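Poly-beta-hydroxybuterate polymerase (Cupriavidus necator, PDB 5T6O) is a class I polyhydroxybutyrate synthase, an acyltransferase that probably polymerises hydroxybutyryl units without a template, represented here by its alpha/beta-hydrolase-fold catalytic domain. Local coordinates at residues A[300-305]-A[321-326]; A[314-319]-A[347-352]. The protein carries 1 engineered substitution. One frame throughout, in Å; residues are numbered along the deposited sequence.

Contact 1 of 2, residues A[300-305]-A[321-326]; sequences RFVLGA and RSHWTN
The indole of W324 turns its edge, not a face, to strand 300-304: L303 O lies in the ring plane, 3.5 Å from W324 CE3, and A305 CA sits near that plane, 3.9 Å from W324 CZ3. L303 runs alongside the indole, with CG 3.9 Å from W324 CE3. The guanidinium of R300 has water 1 over one face, toward the rim, while the methyl CG2 of T325 meets its NH2 obliquely; NH2 forms a salt bridge with D350 and NH1 another with D327. R300 gets that far because its chain is extended from CG to NE, CG standing opposite the backbone N (chi1 178°). On the opposite side of the sheet from W324, V302 CG1 meets H323 CD2 obliquely, 4.2 Å away.

L303 and W324 form an antiparallel hydrogen-bonded pair, with W324 N to L303 O at 2.7 Å and L303 N to W324 O at 3.2 Å; A305 N adds a bond to S322 O at 3.0 Å. Beyond V302 direct pairing gives way to water: water 1 joins F301 O to N326 N, and water 2 joins F301 N to N326 O.

Strand 300-304 continues the central sheet of the hydrolase fold beside strand 272-277, and strand 322-325 lies between 300-304 and 341-344, antiparallel to both. Helix 333-339 covers L303 and W324 through W336 and L337, and helix 285-289 covers F301.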
loop_
_atom_site.group_PDB
_atom_site.type_symbol
_atom_site.label_atom_id
_atom_site.label_comp_id
_atom_site.label_asym_id
_atom_site.label_seq_id
_atom_site.Cartn_x
_atom_site.Cartn_y
_atom_site.Cartn_z
ATOM N N ARG A 300 -1.827 -25.804 -10.757
ATOM C CA ARG A 300 -1.104 -24.894 -11.636
ATOM C C ARG A 300 -1.651 -23.501 -11.390
ATOM O O ARG A 300 -2.874 -23.321 -11.335
ATOM C CB ARG A 300 -1.275 -25.285 -13.107
ATOM C CG ARG A 300 -0.581 -24.342 -14.094
ATOM C CD ARG A 300 -0.412 -25.019 -15.454
ATOM N NE ARG A 300 0.330 -24.197 -16.415
ATOM C CZ ARG A 300 1.650 -24.068 -16.430
ATOM N NH1 ARG A 300 2.397 -24.699 -15.530
ATOM N NH2 ARG A 300 2.233 -23.307 -17.349
ATOM N N PHE A 301 -0.767 -22.524 -11.195
ATOM C CA PHE A 301 -1.204 -21.137 -11.061
ATOM C C PHE A 301 -0.643 -20.320 -12.214
ATOM O O PHE A 301 0.552 -20.409 -12.519
ATOM C CB PHE A 301 -0.776 -20.505 -9.737
ATOM C CG PHE A 301 -1.361 -19.132 -9.538
ATOM C CD1 PHE A 301 -2.619 -18.985 -8.969
ATOM C CD2 PHE A 301 -0.676 -18.000 -9.956
ATOM C CE1 PHE A 301 -3.172 -17.726 -8.811
ATOM C CE2 PHE A 301 -1.219 -16.736 -9.799
ATOM C CZ PHE A 301 -2.473 -16.603 -9.227
ATOM N N VAL A 302 -1.500 -19.515 -12.841
ATOM C CA VAL A 302 -1.107 -18.698 -13.982
ATOM C C VAL A 302 -1.662 -17.298 -13.773
ATOM O O VAL A 302 -2.827 -17.134 -13.398
ATOM C CB VAL A 302 -1.589 -19.304 -15.314
ATOM C CG1 VAL A 302 -1.307 -18.352 -16.469
ATOM C CG2 VAL A 302 -0.915 -20.655 -15.548
ATOM N N LEU A 303 -0.813 -16.295 -13.976
ATOM C CA LEU A 303 -1.146 -14.892 -13.775
ATOM C C LEU A 303 -1.221 -14.207 -15.134
ATOM O O LEU A 303 -0.233 -14.202 -15.874
ATOM C CB LEU A 303 -0.079 -14.220 -12.909
ATOM C CG LEU A 303 -0.266 -12.765 -12.490
ATOM C CD1 LEU A 303 -1.535 -12.636 -11.675
ATOM C CD2 LEU A 303 0.956 -12.320 -11.672
ATOM N N GLY A 304 -2.379 -13.641 -15.460
ATOM C CA GLY A 304 -2.518 -12.847 -16.667
ATOM C C GLY A 304 -2.286 -11.378 -16.371
ATOM O O GLY A 304 -2.540 -10.907 -15.275
ATOM N N ALA A 305 -1.789 -10.650 -17.367
ATOM C CA ALA A 305 -1.658 -9.212 -17.198
ATOM C C ALA A 305 -3.032 -8.540 -17.258
ATOM O O ALA A 305 -4.003 -9.107 -17.767
ATOM C CB ALA A 305 -0.739 -8.622 -18.273
ATOM N N ARG A 321 -1.066 -8.377 -24.700
ATOM C CA ARG A 321 -0.741 -8.524 -23.282
ATOM C C ARG A 321 0.290 -9.622 -23.047
ATOM O O ARG A 321 1.104 -9.909 -23.931
ATOM C CB ARG A 321 -2.004 -8.771 -22.452
ATOM C CG ARG A 321 -3.163 -7.804 -22.800
ATOM C CD ARG A 321 -4.241 -7.762 -21.739
ATOM N NE ARG A 321 -5.267 -6.780 -22.085
ATOM C CZ ARG A 321 -5.144 -5.470 -21.906
ATOM N NH1 ARG A 321 -4.039 -4.964 -21.372
ATOM N NH2 ARG A 321 -6.130 -4.663 -22.271
ATOM N N SER A 322 0.268 -10.226 -21.860
ATOM C CA SER A 322 1.253 -11.227 -21.473
ATOM C C SER A 322 0.683 -12.022 -20.302
ATOM O O SER A 322 -0.419 -11.741 -19.818
ATOM C CB SER A 322 2.585 -10.558 -21.118
ATOM O OG SER A 322 2.431 -9.651 -20.037
ATOM N N HIS A 323 1.446 -13.018 -19.845
ATOM C CA HIS A 323 1.066 -13.808 -18.678
ATOM C C HIS A 323 2.322 -14.437 -18.089
ATOM O O HIS A 323 3.338 -14.590 -18.772
ATOM C CB HIS A 323 0.028 -14.884 -19.039
ATOM C CG HIS A 323 0.542 -15.917 -19.997
ATOM N ND1 HIS A 323 0.648 -15.693 -21.355
ATOM C CD2 HIS A 323 0.982 -17.182 -19.789
ATOM C CE1 HIS A 323 1.123 -16.779 -21.942
ATOM N NE2 HIS A 323 1.339 -17.696 -21.012
ATOM N N TRP A 324 2.251 -14.784 -16.804
ATOM C CA TRP A 324 3.389 -15.361 -16.086
ATOM C C TRP A 324 3.113 -16.810 -15.698
ATOM O O TRP A 324 1.991 -17.153 -15.317
ATOM C CB TRP A 324 3.698 -14.587 -14.797
ATOM C CG TRP A 324 4.260 -13.209 -14.967
ATOM C CD1 TRP A 324 5.579 -12.833 -14.864
ATOM C CD2 TRP A 324 3.519 -12.014 -15.226
ATOM N NE1 TRP A 324 5.696 -11.474 -15.054
ATOM C CE2 TRP A 324 4.448 -10.949 -15.283
ATOM C CE3 TRP A 324 2.158 -11.740 -15.425
ATOM C CZ2 TRP A 324 4.059 -9.635 -15.537
ATOM C CZ3 TRP A 324 1.771 -10.431 -15.666
ATOM C CH2 TRP A 324 2.724 -9.393 -15.722
ATOM N N THR A 325 4.156 -17.651 -15.741
ATOM C CA THR A 325 4.062 -19.014 -15.241
ATOM C C THR A 325 5.205 -19.284 -14.273
ATOM O O THR A 325 6.286 -18.689 -14.368
ATOM C CB THR A 325 4.103 -20.070 -16.371
ATOM O OG1 THR A 325 5.362 -20.005 -17.056
ATOM C CG2 THR A 325 2.944 -19.870 -17.371
ATOM N N ASN A 326 4.948 -20.195 -13.338
ATOM C CA ASN A 326 5.976 -20.692 -12.424
ATOM C C ASN A 326 5.457 -21.997 -11.842
ATOM O O ASN A 326 4.391 -22.010 -11.221
ATOM C CB ASN A 326 6.280 -19.666 -11.322
ATOM C CG ASN A 326 7.411 -20.107 -10.382
ATOM O OD1 ASN A 326 7.963 -21.203 -10.503
ATOM N ND2 ASN A 326 7.770 -19.227 -9.445
HETATM O O HOH W 1 2.438 -21.682 -13.862
HETATM O O HOH W 2 2.055 -23.421 -11.522
#

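Contact 2 of 2, residues A[314-319]-A[347-352]; sequences NPPAKN and WWPDWT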
loop_
_atom_site.group_PDB
_atom_site.type_symbol
_atom_site.label_atom_id
_atom_site.label_comp_id
_atom_site.label_asym_id
_atom_site.label_seq_id
_atom_site.Cartn_x
_atom_site.Cartn_y
_atom_site.Cartn_z
ATOM N N ASN A 314 -8.921 -12.337 -22.917
ATOM C CA ASN A 314 -7.798 -11.925 -23.760
ATOM C C ASN A 314 -7.587 -13.001 -24.815
ATOM O O ASN A 314 -6.731 -13.880 -24.654
ATOM C CB ASN A 314 -6.527 -11.703 -22.931
ATOM C CG ASN A 314 -5.378 -11.195 -23.768
ATOM O OD1 ASN A 314 -5.593 -10.559 -24.809
ATOM N ND2 ASN A 314 -4.145 -11.488 -23.340
ATOM N N PRO A 315 -8.361 -12.976 -25.899
ATOM C CA PRO A 315 -8.285 -14.058 -26.897
ATOM C C PRO A 315 -6.937 -14.052 -27.591
ATOM O O PRO A 315 -6.397 -12.978 -27.899
ATOM C CB PRO A 315 -9.419 -13.730 -27.885
ATOM C CG PRO A 315 -10.249 -12.683 -27.232
ATOM C CD PRO A 315 -9.377 -11.967 -26.234
ATOM N N PRO A 316 -6.371 -15.232 -27.870
ATOM C CA PRO A 316 -4.987 -15.281 -28.370
ATOM C C PRO A 316 -4.801 -14.743 -29.771
ATOM O O PRO A 316 -3.676 -14.338 -30.095
ATOM C CB PRO A 316 -4.630 -16.773 -28.302
ATOM C CG PRO A 316 -5.959 -17.492 -28.270
ATOM C CD PRO A 316 -6.899 -16.569 -27.544
ATOM N N ALA A 317 -5.842 -14.714 -30.611
ATOM C CA ALA A 317 -5.646 -14.320 -32.007
ATOM C C ALA A 317 -5.014 -12.938 -32.109
ATOM O O ALA A 317 -4.133 -12.714 -32.946
ATOM C CB ALA A 317 -6.974 -14.356 -32.770
ATOM N N LYS A 318 -5.427 -12.009 -31.241
ATOM C CA LYS A 318 -4.923 -10.642 -31.289
ATOM C C LYS A 318 -3.477 -10.526 -30.813
ATOM O O LYS A 318 -2.817 -9.531 -31.130
ATOM C CB LYS A 318 -5.825 -9.731 -30.453
ATOM N N ASN A 319 -2.975 -11.507 -30.058
ATOM C CA ASN A 319 -1.591 -11.509 -29.571
ATOM C C ASN A 319 -1.290 -10.267 -28.729
ATOM O O ASN A 319 -0.311 -9.556 -28.959
ATOM C CB ASN A 319 -0.599 -11.635 -30.733
ATOM N N TRP A 347 -2.894 -16.131 -22.063
ATOM C CA TRP A 347 -2.781 -17.359 -21.289
ATOM C C TRP A 347 -3.735 -18.446 -21.771
ATOM O O TRP A 347 -3.622 -19.584 -21.307
ATOM C CB TRP A 347 -3.038 -17.070 -19.803
ATOM C CG TRP A 347 -4.424 -16.516 -19.541
ATOM C CD1 TRP A 347 -4.807 -15.198 -19.560
ATOM C CD2 TRP A 347 -5.617 -17.271 -19.261
ATOM N NE1 TRP A 347 -6.156 -15.092 -19.303
ATOM C CE2 TRP A 347 -6.675 -16.348 -19.118
ATOM C CE3 TRP A 347 -5.889 -18.637 -19.116
ATOM C CZ2 TRP A 347 -7.990 -16.749 -18.825
ATOM C CZ3 TRP A 347 -7.183 -19.031 -18.837
ATOM C CH2 TRP A 347 -8.222 -18.090 -18.694
ATOM N N TRP A 348 -4.664 -18.140 -22.687
ATOM C CA TRP A 348 -5.638 -19.157 -23.084
ATOM C C TRP A 348 -4.973 -20.404 -23.654
ATOM O O TRP A 348 -5.403 -21.510 -23.281
ATOM C CB TRP A 348 -6.661 -18.598 -24.090
ATOM C CG TRP A 348 -7.636 -17.603 -23.520
ATOM C CD1 TRP A 348 -7.597 -17.012 -22.288
ATOM C CD2 TRP A 348 -8.815 -17.118 -24.164
ATOM N NE1 TRP A 348 -8.672 -16.156 -22.140
ATOM C CE2 TRP A 348 -9.431 -16.205 -23.282
ATOM C CE3 TRP A 348 -9.397 -17.355 -25.413
ATOM C CZ2 TRP A 348 -10.609 -15.540 -23.602
ATOM C CZ3 TRP A 348 -10.574 -16.688 -25.736
ATOM C CH2 TRP A 348 -11.169 -15.795 -24.827
ATOM N N PRO A 349 -3.958 -20.321 -24.532
ATOM C CA PRO A 349 -3.317 -21.560 -25.006
ATOM C C PRO A 349 -2.691 -22.385 -23.897
ATOM O O PRO A 349 -2.685 -23.619 -23.989
ATOM C CB PRO A 349 -2.258 -21.049 -25.995
ATOM C CG PRO A 349 -2.822 -19.766 -26.503
ATOM C CD PRO A 349 -3.478 -19.150 -25.292
ATOM N N ASP A 350 -2.157 -21.742 -22.856
ATOM C CA ASP A 350 -1.618 -22.486 -21.724
ATOM C C ASP A 350 -2.709 -23.311 -21.063
ATOM O O ASP A 350 -2.535 -24.506 -20.785
ATOM C CB ASP A 350 -1.005 -21.521 -20.711
ATOM C CG ASP A 350 -0.348 -22.240 -19.543
ATOM O OD1 ASP A 350 -1.058 -22.612 -18.582
ATOM O OD2 ASP A 350 0.886 -22.427 -19.582
ATOM N N TRP A 351 -3.856 -22.681 -20.823
ATOM C CA TRP A 351 -4.965 -23.374 -20.183
ATOM C C TRP A 351 -5.552 -24.467 -21.081
ATOM O O TRP A 351 -5.812 -25.582 -20.612
ATOM C CB TRP A 351 -6.043 -22.371 -19.779
ATOM C CG TRP A 351 -7.270 -23.074 -19.295
ATOM C CD1 TRP A 351 -7.341 -23.954 -18.268
ATOM C CD2 TRP A 351 -8.595 -22.972 -19.837
ATOM N NE1 TRP A 351 -8.634 -24.421 -18.127
ATOM C CE2 TRP A 351 -9.425 -23.818 -19.070
ATOM C CE3 TRP A 351 -9.161 -22.244 -20.890
ATOM C CZ2 TRP A 351 -10.786 -23.975 -19.337
ATOM C CZ3 TRP A 351 -10.523 -22.384 -21.137
ATOM C CH2 TRP A 351 -11.318 -23.240 -20.368
ATOM N N THR A 352 -5.800 -24.174 -22.366
ATOM C CA THR A 352 -6.461 -25.195 -23.180
ATOM C C THR A 352 -5.565 -26.411 -23.370
ATOM O O THR A 352 -6.070 -27.539 -23.456
ATOM C CB THR A 352 -6.898 -24.653 -24.547
ATOM O OG1 THR A 352 -5.753 -24.244 -25.302
ATOM C CG2 THR A 352 -7.847 -23.459 -24.384
HETATM O O HOH W 3 -2.840 -12.896 -21.224
#
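W348 lays one face of its indole along the backbone of N314 and P315. P315 CA stands 3.8 Å from the centroid of the six-membered ring and 16° off its normal, a CH-pi contact over the face, while N314 O lies over the five-membered ring on the same face. The proline ring of P315 runs beside the indole, pointing the same way, and its CB is 3.8 Å from W348 CZ3. P316 instead comes obliquely, its side chain crossing that of W348 at about a right angle and bringing CD to 3.4 Å from W348 CE3. P316 also meets P349, its CB 3.9 Å from P349 CG, which extends the apolar patch.

The indole leaves the helix with CG opposite its own carbonyl carbon (chi1 -70°), and this torsion directs it to the loop. Its NE1 is bonded to V312 O, which fixes the turn of the ring. The contact thus joins the loop that follows helix 308-312 and precedes strand 322-325 to the N-terminal part of helix 348-358. That helix follows strand 341-344, the edge strand within this chain of the central alpha/beta-hydrolase sheet; W351 N bonds W347 O and T352 N bonds W348 O.

Polar links lie beside this packing. Water 3 accepts from N314 ND2 at 2.9 Å and, weakly, from W347 N at 3.3 Å, while N314 ND2 also bonds K320 O. S346 OG, just ahead of the helix, is hydrogen-bonded to both N314 O and W348 N. W348 CD1 in turn stands 3.3 Å above the plane of the W347 ring, over its centre, and H64 and L61 of helix 61-67 pack against W348.

In the fold
Contacts 1 and 2 have centres about 11 Å apart on the same side of the chain's centre, and their segments alternate along the sequence. A salt bridge from R300 NH2 to D350 OD2, 2.8 Å, ties them, joining strand 300-304 to helix 348-358. D350 also packs against the strand through OD1, 3.6 Å from V302 CG2. Only K320 separates residues 314-319 from 321-326, and here N314 ND2 lies 3.6 Å from R321 CB. The face of contact 1 that carries V302, H323 and T325 is covered by W347 and D350, W347 packing on V302 and H323 and D350 on V302 and T325, next to W348 of contact 2.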